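Local coordinates for protein probable zinc protease PqqL (Escherichia coli, PDB 6OFS) that probably acts as a zinc-dependent periplasmic endopeptidase of the M16 family, binding one zinc ion per chain, at residues A[604-609]-A[662-667]; A[521-526]-A[578-583]; A[475-480]-A[695-700]. One frame throughout, in Å; residues are numbered along the deposited sequence.

Overall arrangement
All three interactions lie in or around the domain that contains the seven-stranded mixed sheet, in the C-terminal half of the chain, away from the zinc-binding residues His54 and His58. Interaction 3 opens first and closes last: its ends, 475-480 and 695-700, enclose interaction 2 and then interaction 1, which follow one another in series. Interaction 2 joins two neighbouring strands of the sheet, whereas interactions 1 and 3 join loops to helical segments. The centres of interactions 1 and 2 are about 17 Å apart. Those of interactions 2 and 3 are about 18 Å apart. No two of the contacts touch. Helix 591-602 meets residues of all three, so one helix links sheet, loops and helices.

Interaction 1 of 3, residues A[604-609]-A[662-667]; sequences STINDN and DALAAD
Ile606 and Leu664 lie alongside each other, their side chains running in opposing senses, and their overlap forms the dense part of this contact. The branch methyl CG2 of Ile606 lies 3.9 Å from Leu664 CB, while the longer arm reaches the neighbouring residue of the helix: CD1 of Ile606 rests 3.8 Å from Ala663 CB. That division of labour follows from the first torsion of Ile606 (chi1 -166°), which swings CG1 opposite the backbone nitrogen and leaves CG2 for the leucine. Leu664 in turn lays CD1 against the backbone of the incoming loop, 3.6 Å from Ser604 O and 3.7 Å from Thr605 C. Val546 of helix 539-547 touches Ser604, Ile606 and Leu664 and so closes the apolar cluster with a third element. Replacing Ile606 by an alanine would probably open a gap beside Ala663 CB and Leu664 CB and leave the leucine side chain freer to turn. The loop that carries the isoleucine leads straight into helix 608-623, whose N-cap is Asn607; its OD1 takes a weak capping bond from Asn609 N (2.9 Å, 126° at the hydrogen), and the helix thus starts immediately after the hydrophobic contact. No hydrogen bond crosses between the two segments. Ser604 and Asp667 make a looser but still buried polar edge, with Ser604 OG 4.3 Å from Asp667 OD1 and not bonded to it. The serine hydroxyl has a weak hydrogen bond with Arg668 NE, and Asp667 OD2 meets Asn543 ND2 and forms a salt bridge with Arg600. The more open side is at Thr605, partly exposed and giving little area to the contact: its side chain turns away from helix 660-668 and bonds through OG1 to Gly550 O.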
loop_
_atom_site.group_PDB
_atom_site.type_symbol
_atom_site.label_atom_id
_atom_site.label_comp_id
_atom_site.label_asym_id
_atom_site.label_seq_id
_atom_site.Cartn_x
_atom_site.Cartn_y
_atom_site.Cartn_z
ATOM N N SER A 604 9.729 6.613 5.938
ATOM C CA SER A 604 9.720 5.177 5.670
ATOM C C SER A 604 8.304 4.641 5.503
ATOM O O SER A 604 7.368 5.097 6.172
ATOM C CB SER A 604 10.452 4.420 6.766
ATOM O OG SER A 604 9.889 4.619 8.051
ATOM N N THR A 605 8.143 3.690 4.579
ATOM C CA THR A 605 6.862 3.045 4.282
ATOM C C THR A 605 7.040 1.534 4.323
ATOM O O THR A 605 8.169 1.033 4.278
ATOM C CB THR A 605 6.336 3.481 2.895
ATOM O OG1 THR A 605 7.239 3.055 1.880
ATOM C CG2 THR A 605 6.092 4.990 2.780
ATOM N N ILE A 606 5.927 0.806 4.362
ATOM C CA ILE A 606 5.943 -0.648 4.357
ATOM C C ILE A 606 5.033 -1.215 3.258
ATOM O O ILE A 606 3.840 -0.874 3.178
ATOM C CB ILE A 606 5.650 -1.245 5.767
ATOM C CG1 ILE A 606 6.017 -2.748 5.820
ATOM C CG2 ILE A 606 4.183 -0.981 6.228
ATOM C CD1 ILE A 606 6.466 -3.261 7.170
ATOM N N ASN A 607 5.601 -2.086 2.415
ATOM C CA ASN A 607 4.835 -2.806 1.415
ATOM C C ASN A 607 4.203 -3.975 2.196
ATOM O O ASN A 607 4.895 -4.687 2.938
ATOM C CB ASN A 607 5.731 -3.295 0.276
ATOM C CG ASN A 607 4.998 -4.012 -0.844
ATOM O OD1 ASN A 607 4.314 -5.025 -0.641
ATOM N ND2 ASN A 607 5.143 -3.517 -2.064
ATOM N N ASP A 608 2.881 -4.118 2.082
ATOM C CA ASP A 608 2.110 -5.140 2.786
ATOM C C ASP A 608 2.367 -6.550 2.278
ATOM O O ASP A 608 2.364 -7.478 3.085
ATOM C CB ASP A 608 0.624 -4.789 2.763
ATOM C CG ASP A 608 0.357 -3.476 3.468
ATOM O OD1 ASP A 608 -0.086 -3.511 4.642
ATOM O OD2 ASP A 608 0.613 -2.405 2.855
ATOM N N ASN A 609 2.616 -6.713 0.963
ATOM C CA ASN A 609 2.900 -8.011 0.342
ATOM C C ASN A 609 4.233 -8.604 0.811
ATOM O O ASN A 609 4.300 -9.808 1.077
ATOM C CB ASN A 609 2.852 -7.925 -1.186
ATOM C CG ASN A 609 1.505 -7.499 -1.726
ATOM O OD1 ASN A 609 1.143 -6.311 -1.712
ATOM N ND2 ASN A 609 0.736 -8.462 -2.219
ATOM N N ASP A 662 2.399 -2.265 12.718
ATOM C CA ASP A 662 3.136 -2.523 13.962
ATOM C C ASP A 662 4.628 -2.610 13.596
ATOM O O ASP A 662 5.477 -2.082 14.311
ATOM C CB ASP A 662 2.716 -3.869 14.588
ATOM C CG ASP A 662 1.313 -3.976 15.162
ATOM O OD1 ASP A 662 0.873 -3.026 15.846
ATOM O OD2 ASP A 662 0.672 -5.034 14.962
ATOM N N ALA A 663 4.926 -3.275 12.456
ATOM C CA ALA A 663 6.257 -3.475 11.910
ATOM C C ALA A 663 6.882 -2.173 11.428
ATOM O O ALA A 663 8.090 -1.989 11.596
ATOM C CB ALA A 663 6.209 -4.496 10.785
ATOM N N LEU A 664 6.074 -1.267 10.832
ATOM C CA LEU A 664 6.562 0.031 10.369
ATOM C C LEU A 664 6.856 0.914 11.573
ATOM O O LEU A 664 7.856 1.621 11.568
ATOM C CB LEU A 664 5.563 0.706 9.404
ATOM C CG LEU A 664 5.955 2.065 8.792
ATOM C CD1 LEU A 664 7.219 1.966 7.968
ATOM C CD2 LEU A 664 4.847 2.611 7.932
ATOM N N ALA A 665 6.031 0.823 12.613
ATOM C CA ALA A 665 6.192 1.590 13.847
ATOM C C ALA A 665 7.467 1.178 14.600
ATOM O O ALA A 665 8.170 2.054 15.114
ATOM C CB ALA A 665 4.970 1.414 14.742
ATOM N N ALA A 666 7.763 -0.149 14.667
ATOM C CA ALA A 666 8.955 -0.665 15.348
ATOM C C ALA A 666 10.229 -0.203 14.616
ATOM O O ALA A 666 11.106 0.387 15.243
ATOM C CB ALA A 666 8.907 -2.184 15.446
ATOM N N ASP A 667 10.290 -0.386 13.287
ATOM C CA ASP A 667 11.431 0.048 12.490
ATOM C C ASP A 667 11.727 1.547 12.683
ATOM O O ASP A 667 12.893 1.930 12.757
ATOM C CB ASP A 667 11.234 -0.300 11.002
ATOM C CG ASP A 667 12.353 0.218 10.112
ATOM O OD1 ASP A 667 12.205 1.331 9.551
ATOM O OD2 ASP A 667 13.391 -0.464 10.013
#

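Interaction 2 of 3, residues A[521-526]-A[578-583]; sequences IAVSNK and NTLLSV
Strands 521-524 and 579-583 run antiparallel, their short axes 4.6 Å apart at closest approach and 171° between directions, with Ala522 facing Leu581 and Ser524 facing Thr579 as hydrogen-bonded pairs. Ala522 and Leu581 exchange two backbone bonds, each 2.8 Å between N and O; in the second pair Ser524 N reaches Thr579 O almost linearly (2.9 Å, 175° at the hydrogen), and the return bond from Thr579 N to Ser524 O is longer at 3.3 Å. These four residues share one face of the sheet, where Phe671 packs on Ala522, Ser524 and Thr579, and helix 591-602 on Leu581. The non-hydrogen-bonded pairs Ile521-Ser582 and Val523-Leu580 send their side chains to the other face, which helix 848-862 covers at Ile521 and Val523. There Val523 and Leu580 extend together in one direction, with Leu580 CD2 against both valine methyls, 3.8 Å from Val523 CG1. Both strands are interior members of the mixed seven-stranded sheet: 517-524 pairs on its other side with 677-682, and 579-586 with 569-574. Where the pairing ends, side chains take over. Asn578 ND2 bonds to Ser524 O at 3.2 Å, approaching from the opposite face of that carbonyl plane to Thr579 N. Thr579, whose chi1 of -49° holds OG1 opposite its own carbonyl carbon, gives its hydroxyl to Lys526 O at 2.7 Å, in the carbonyl plane. Ser524 OG accepts from Lys526 N, an ST turn, and also bonds to Leu670 O, while the lysine amine forms a salt bridge with Asp676. Ser524 O, in the last regular pair, thus gains a second donor from Asn578, and Lys526 O beyond it is met by the threonine hydroxyl, so side chains carry the bonding past that pair and probably steady the turn.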
loop_
_atom_site.group_PDB
_atom_site.type_symbol
_atom_site.label_atom_id
_atom_site.label_comp_id
_atom_site.label_asym_id
_atom_site.label_seq_id
_atom_site.Cartn_x
_atom_site.Cartn_y
_atom_site.Cartn_z
ATOM N N ILE A 521 27.081 5.410 6.208
ATOM C CA ILE A 521 26.521 4.389 7.085
ATOM C C ILE A 521 25.959 5.039 8.329
ATOM O O ILE A 521 26.714 5.527 9.174
ATOM C CB ILE A 521 27.400 3.161 7.418
ATOM C CG1 ILE A 521 28.099 2.595 6.163
ATOM C CG2 ILE A 521 26.546 2.085 8.121
ATOM C CD1 ILE A 521 29.096 1.489 6.437
ATOM N N ALA A 522 24.623 5.042 8.445
ATOM C CA ALA A 522 23.924 5.543 9.625
ATOM C C ALA A 522 23.935 4.368 10.604
ATOM O O ALA A 522 23.539 3.250 10.260
ATOM C CB ALA A 522 22.502 5.962 9.275
ATOM N N VAL A 523 24.539 4.605 11.772
ATOM C CA VAL A 523 24.726 3.617 12.832
ATOM C C VAL A 523 23.898 4.073 14.000
ATOM O O VAL A 523 24.156 5.136 14.554
ATOM C CB VAL A 523 26.227 3.455 13.234
ATOM C CG1 VAL A 523 26.413 2.358 14.285
ATOM C CG2 VAL A 523 27.123 3.207 12.016
ATOM N N SER A 524 22.902 3.276 14.368
ATOM C CA SER A 524 22.025 3.546 15.512
ATOM C C SER A 524 22.501 2.682 16.677
ATOM O O SER A 524 22.945 1.560 16.446
ATOM C CB SER A 524 20.580 3.196 15.157
ATOM O OG SER A 524 19.715 3.289 16.276
ATOM N N ASN A 525 22.406 3.186 17.919
ATOM C CA ASN A 525 22.777 2.408 19.104
ATOM C C ASN A 525 21.577 1.561 19.627
ATOM O O ASN A 525 21.628 0.998 20.725
ATOM C CB ASN A 525 23.399 3.303 20.191
ATOM C CG ASN A 525 22.480 4.336 20.813
ATOM O OD1 ASN A 525 21.277 4.125 21.002
ATOM N ND2 ASN A 525 23.045 5.477 21.186
ATOM N N LYS A 526 20.504 1.482 18.841
ATOM C CA LYS A 526 19.330 0.688 19.184
ATOM C C LYS A 526 19.253 -0.514 18.244
ATOM O O LYS A 526 19.359 -0.342 17.026
ATOM C CB LYS A 526 18.045 1.545 19.128
ATOM C CG LYS A 526 17.482 1.908 20.503
ATOM C CD LYS A 526 18.166 3.104 21.147
ATOM C CE LYS A 526 17.549 3.461 22.470
ATOM N NZ LYS A 526 18.273 4.586 23.116
ATOM N N ASN A 578 22.550 -2.726 17.719
ATOM C CA ASN A 578 22.647 -1.654 16.726
ATOM C C ASN A 578 21.823 -1.918 15.477
ATOM O O ASN A 578 21.374 -3.042 15.231
ATOM C CB ASN A 578 24.132 -1.461 16.274
ATOM C CG ASN A 578 25.129 -1.240 17.381
ATOM O OD1 ASN A 578 25.630 -2.193 17.988
ATOM N ND2 ASN A 578 25.441 0.020 17.668
ATOM N N THR A 579 21.687 -0.877 14.653
ATOM C CA THR A 579 21.041 -0.955 13.353
ATOM C C THR A 579 21.913 -0.146 12.422
ATOM O O THR A 579 22.325 0.970 12.763
ATOM C CB THR A 579 19.571 -0.482 13.377
ATOM O OG1 THR A 579 18.876 -1.113 14.458
ATOM C CG2 THR A 579 18.840 -0.779 12.059
ATOM N N LEU A 580 22.239 -0.738 11.275
ATOM C CA LEU A 580 23.064 -0.084 10.276
ATOM C C LEU A 580 22.222 0.224 9.068
ATOM O O LEU A 580 21.363 -0.569 8.698
ATOM C CB LEU A 580 24.287 -0.934 9.879
ATOM C CG LEU A 580 25.123 -1.550 11.006
ATOM C CD1 LEU A 580 26.196 -2.437 10.446
ATOM C CD2 LEU A 580 25.740 -0.489 11.921
ATOM N N LEU A 581 22.432 1.392 8.488
ATOM C CA LEU A 581 21.746 1.805 7.290
ATOM C C LEU A 581 22.826 2.266 6.356
ATOM O O LEU A 581 23.444 3.304 6.593
ATOM C CB LEU A 581 20.695 2.888 7.581
ATOM C CG LEU A 581 19.964 3.519 6.379
ATOM C CD1 LEU A 581 19.220 2.478 5.540
ATOM C CD2 LEU A 581 19.019 4.629 6.836
ATOM N N SER A 582 23.121 1.430 5.344
ATOM C CA SER A 582 24.175 1.688 4.369
ATOM C C SER A 582 23.649 2.217 3.057
ATOM O O SER A 582 22.789 1.599 2.436
ATOM C CB SER A 582 25.024 0.444 4.135
ATOM O OG SER A 582 26.005 0.291 5.145
ATOM N N VAL A 583 24.205 3.355 2.624
ATOM C CA VAL A 583 23.867 4.013 1.368
ATOM C C VAL A 583 25.159 4.372 0.606
ATOM O O VAL A 583 26.061 4.984 1.187
ATOM C CB VAL A 583 22.913 5.215 1.604
ATOM C CG1 VAL A 583 22.930 6.202 0.442
ATOM C CG2 VAL A 583 21.490 4.733 1.883
#

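Interaction 3 of 3, residues A[475-480]-A[695-700]; sequences LTVDAD and TRYLGS
The hydroxyl of Tyr697, whose ring Val477 meets, is gripped by two polar groups of helix 591-602, Glu591 OE1 and Gln595 NE2. With the phenol so held, Val477 packs obliquely against the ring, CB and CG2 each 3.7 Å from Tyr697 CE1. Arg696 also borders that ring: its CG lies 4.0 Å above one face, offset toward the rim. From there the arginine runs extended from CG to NE, with chi1 of -173° sending it along the loop. Ala479 CB touches CG at 3.7 Å, Val477 O sits over one face of the guanidinium without a hydrogen bond, and Thr476 OG1 stands at its edge, in plane, 3.5 Å from NH2. Residues 475-480 belong to the long loop between helix 448-459 and strand 485-492, the outermost strand of the seven-stranded sheet; this contact lays that loop against the C-terminal end of helix 687-697, which follows strand 677-682. Beyond the helix, Ser700 OG donates to Arg696 O at 2.7 Å, coming from above the carbonyl plane. Ser700 OG also lies 3.7 Å from Asp480 CB, while the aspartate carboxylate forms a long, weak ion pair with Lys702.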
loop_
_atom_site.group_PDB
_atom_site.type_symbol
_atom_site.label_atom_id
_atom_site.label_comp_id
_atom_site.label_asym_id
_atom_site.label_seq_id
_atom_site.Cartn_x
_atom_site.Cartn_y
_atom_site.Cartn_z
ATOM N N LEU A 475 13.952 13.213 -4.415
ATOM C CA LEU A 475 13.765 12.975 -2.995
ATOM C C LEU A 475 14.282 14.202 -2.255
ATOM O O LEU A 475 14.865 14.094 -1.173
ATOM C CB LEU A 475 14.482 11.698 -2.547
ATOM C CG LEU A 475 13.810 10.385 -2.890
ATOM C CD1 LEU A 475 14.684 9.220 -2.481
ATOM C CD2 LEU A 475 12.456 10.270 -2.220
ATOM N N THR A 476 14.053 15.383 -2.861
ATOM C CA THR A 476 14.461 16.682 -2.336
ATOM C C THR A 476 13.776 16.938 -0.977
ATOM O O THR A 476 12.581 16.679 -0.799
ATOM C CB THR A 476 14.281 17.797 -3.404
ATOM O OG1 THR A 476 15.070 18.940 -3.055
ATOM C CG2 THR A 476 12.809 18.186 -3.652
ATOM N N VAL A 477 14.587 17.368 -0.012
ATOM C CA VAL A 477 14.192 17.637 1.368
ATOM C C VAL A 477 14.409 19.116 1.631
ATOM O O VAL A 477 15.500 19.630 1.359
ATOM C CB VAL A 477 15.029 16.771 2.364
ATOM C CG1 VAL A 477 14.663 17.060 3.815
ATOM C CG2 VAL A 477 14.902 15.281 2.059
ATOM N N ASP A 478 13.387 19.795 2.181
ATOM C CA ASP A 478 13.501 21.205 2.545
ATOM C C ASP A 478 14.467 21.323 3.729
ATOM O O ASP A 478 14.377 20.544 4.690
ATOM C CB ASP A 478 12.120 21.812 2.876
ATOM C CG ASP A 478 11.272 22.168 1.662
ATOM O OD1 ASP A 478 10.063 21.836 1.663
ATOM O OD2 ASP A 478 11.816 22.790 0.712
ATOM N N ALA A 479 15.442 22.240 3.609
ATOM C CA ALA A 479 16.461 22.486 4.631
ATOM C C ALA A 479 15.868 23.131 5.881
ATOM O O ALA A 479 14.893 23.883 5.798
ATOM C CB ALA A 479 17.559 23.384 4.073
ATOM N N ASP A 480 16.461 22.818 7.035
ATOM C CA ASP A 480 16.100 23.412 8.313
ATOM C C ASP A 480 17.089 24.584 8.518
ATOM O O ASP A 480 18.304 24.360 8.594
ATOM C CB ASP A 480 16.164 22.378 9.463
ATOM C CG ASP A 480 15.890 22.929 10.858
ATOM O OD1 ASP A 480 15.001 23.809 10.991
ATOM O OD2 ASP A 480 16.548 22.464 11.820
ATOM N N THR A 695 24.307 19.258 7.070
ATOM C CA THR A 695 23.350 20.086 7.809
ATOM C C THR A 695 21.966 19.980 7.170
ATOM O O THR A 695 20.992 19.740 7.880
ATOM C CB THR A 695 23.843 21.533 8.025
ATOM O OG1 THR A 695 23.920 22.219 6.776
ATOM C CG2 THR A 695 25.180 21.602 8.762
ATOM N N ARG A 696 21.886 20.087 5.840
ATOM C CA ARG A 696 20.623 19.988 5.104
ATOM C C ARG A 696 19.936 18.605 5.235
ATOM O O ARG A 696 18.709 18.574 5.326
ATOM C CB ARG A 696 20.828 20.389 3.621
ATOM C CG ARG A 696 19.552 20.486 2.790
ATOM C CD ARG A 696 19.796 21.159 1.455
ATOM N NE ARG A 696 18.821 20.739 0.446
ATOM C CZ ARG A 696 17.710 21.405 0.149
ATOM N NH1 ARG A 696 17.412 22.533 0.783
ATOM N NH2 ARG A 696 16.878 20.939 -0.774
ATOM N N TYR A 697 20.701 17.484 5.257
ATOM C CA TYR A 697 20.087 16.148 5.288
ATOM C C TYR A 697 20.230 15.353 6.605
ATOM O O TYR A 697 19.348 14.540 6.913
ATOM C CB TYR A 697 20.578 15.300 4.101
ATOM C CG TYR A 697 20.115 15.837 2.759
ATOM C CD1 TYR A 697 18.834 15.573 2.285
ATOM C CD2 TYR A 697 20.941 16.649 1.988
ATOM C CE1 TYR A 697 18.385 16.100 1.075
ATOM C CE2 TYR A 697 20.507 17.174 0.769
ATOM C CZ TYR A 697 19.227 16.892 0.313
ATOM O OH TYR A 697 18.778 17.395 -0.886
ATOM N N LEU A 698 21.303 15.571 7.376
ATOM C CA LEU A 698 21.516 14.840 8.633
ATOM C C LEU A 698 21.252 15.709 9.881
ATOM O O LEU A 698 20.929 15.178 10.946
ATOM C CB LEU A 698 22.918 14.195 8.667
ATOM C CG LEU A 698 23.458 13.592 7.345
ATOM C CD1 LEU A 698 24.838 13.019 7.536
ATOM C CD2 LEU A 698 22.548 12.498 6.784
ATOM N N GLY A 699 21.363 17.026 9.719
ATOM C CA GLY A 699 21.124 18.000 10.777
ATOM C C GLY A 699 19.674 18.421 10.885
ATOM O O GLY A 699 19.262 19.023 11.884
ATOM N N SER A 700 18.896 18.073 9.861
ATOM C CA SER A 700 17.474 18.361 9.708
ATOM C C SER A 700 16.562 17.345 10.407
ATOM O O SER A 700 15.406 17.673 10.694
ATOM C CB SER A 700 17.128 18.413 8.225
ATOM O OG SER A 700 17.744 19.544 7.634
#